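Local coordinates for heat shock protein STI1 (Saccharomyces cerevisiae, PDB 3UPV) that serves as an adaptor between the chaperones Hsp70 and Hsp90, here through its TPR2B domain, which binds the C-terminal part of Hsp70, at residues A[61-64]-A[65-69]. Sequence-based numbering, arbitrary orientation.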
# COMPACT_ATOMS: atom_id res chain seq x y z
N CYS A 61 2.35 -5.52 -0.38
CA CYS A 61 3.16 -4.35 -0.29
C CYS A 61 4.64 -4.71 -0.56
O CYS A 61 5.33 -3.94 -1.28
CB CYS A 61 3.09 -3.74 1.10
SG CYS A 61 1.50 -2.94 1.47
N ASN A 62 5.13 -5.82 0.01
CA ASN A 62 6.50 -6.29 -0.28
C ASN A 62 6.74 -6.54 -1.78
O ASN A 62 7.77 -6.16 -2.36
CB ASN A 62 6.83 -7.50 0.60
CG ASN A 62 7.16 -7.08 1.99
OD1 ASN A 62 6.78 -7.73 2.97
ND2 ASN A 62 7.84 -5.93 2.09
N LYS A 63 5.76 -7.12 -2.43
CA LYS A 63 5.85 -7.36 -3.88
C LYS A 63 5.85 -6.01 -4.67
O LYS A 63 6.58 -5.87 -5.63
CB LYS A 63 4.71 -8.31 -4.31
CG LYS A 63 4.90 -9.04 -5.67
CD LYS A 63 5.91 -10.21 -5.59
CE LYS A 63 5.30 -11.54 -5.09
NZ LYS A 63 6.16 -12.81 -5.26
N ALA A 64 5.00 -5.06 -4.26
CA ALA A 64 4.99 -3.74 -4.88
C ALA A 64 6.36 -3.08 -4.77
O ALA A 64 6.82 -2.45 -5.73
CB ALA A 64 3.94 -2.83 -4.22
N ILE A 65 6.97 -3.22 -3.60
CA ILE A 65 8.31 -2.70 -3.32
C ILE A 65 9.34 -3.33 -4.27
O ILE A 65 10.19 -2.62 -4.86
CB ILE A 65 8.70 -2.82 -1.81
CG1 ILE A 65 7.86 -1.77 -1.01
CG2 ILE A 65 10.28 -2.65 -1.61
CD1 ILE A 65 7.79 -1.97 0.52
N GLU A 66 9.19 -4.64 -4.53
CA GLU A 66 10.10 -5.27 -5.51
C GLU A 66 9.91 -4.74 -6.93
O GLU A 66 10.88 -4.61 -7.68
CB GLU A 66 9.94 -6.77 -5.56
CG GLU A 66 10.06 -7.60 -4.28
CD GLU A 66 9.78 -9.09 -4.56
OE1 GLU A 66 9.78 -9.47 -5.76
OE2 GLU A 66 9.57 -9.89 -3.62
N LYS A 67 8.67 -4.46 -7.31
CA LYS A 67 8.39 -4.05 -8.68
C LYS A 67 8.78 -2.59 -8.93
O LYS A 67 9.26 -2.26 -10.00
CB LYS A 67 6.88 -4.28 -9.02
CG LYS A 67 6.39 -5.70 -8.99
CD LYS A 67 7.20 -6.64 -9.79
CE LYS A 67 6.68 -8.04 -9.56
NZ LYS A 67 7.49 -9.06 -10.27
N ASP A 68 8.53 -1.71 -7.96
CA ASP A 68 8.87 -0.26 -8.07
C ASP A 68 9.44 0.27 -6.76
O ASP A 68 8.69 0.66 -5.86
CB ASP A 68 7.66 0.59 -8.50
CG ASP A 68 8.04 2.07 -8.74
OD1 ASP A 68 7.10 2.87 -8.98
OD2 ASP A 68 9.25 2.44 -8.67
N PRO A 69 10.76 0.36 -6.65
CA PRO A 69 11.28 0.87 -5.39
C PRO A 69 10.99 2.35 -5.12
O PRO A 69 11.17 2.80 -4.02
CB PRO A 69 12.78 0.62 -5.53
CG PRO A 69 13.03 0.46 -6.97
CD PRO A 69 11.82 -0.23 -7.48
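Lys63 and Glu66 meet one turn apart on the exposed side of a helix. The contact is made by the aliphatic part of the lysine, with Lys63 CD 3.9 Å from Glu66 OE1. The Lys63 chain is bent at both chi2 and chi3 (75° and 84°), and its NZ stays 4.8 Å from Glu66 OE2. The opposite charges are near each other, but their charged atoms are not in contact. Glu66 CG sits beside its own backbone N (chi1 -54°), which brings it 3.3 Å from Asn62 O. Ile65 CG1 likewise lies beside its backbone N, 3.3 Å from Cys61 O. The backbone is held by the i to i+4 bonds of the helix, from Ile65 N to Cys61 O through to the last, Asp68 N to Ala64 O at 2.9 Å. Ala64 O also takes a weak second bond from Lys67 N. This is the C-terminal end of helix 54-67, within TPR 8. Asp68 is the first residue to leave helical geometry, and Asp68 OD2 accepts a hydrogen bond from Asn70 N in the turn that follows. Lys67 NZ forms a salt bridge with Glu36, just before helix 38-50. The buried Cys61 packs on Ala45 of that helix and, with Ala64, also against helix 72-84.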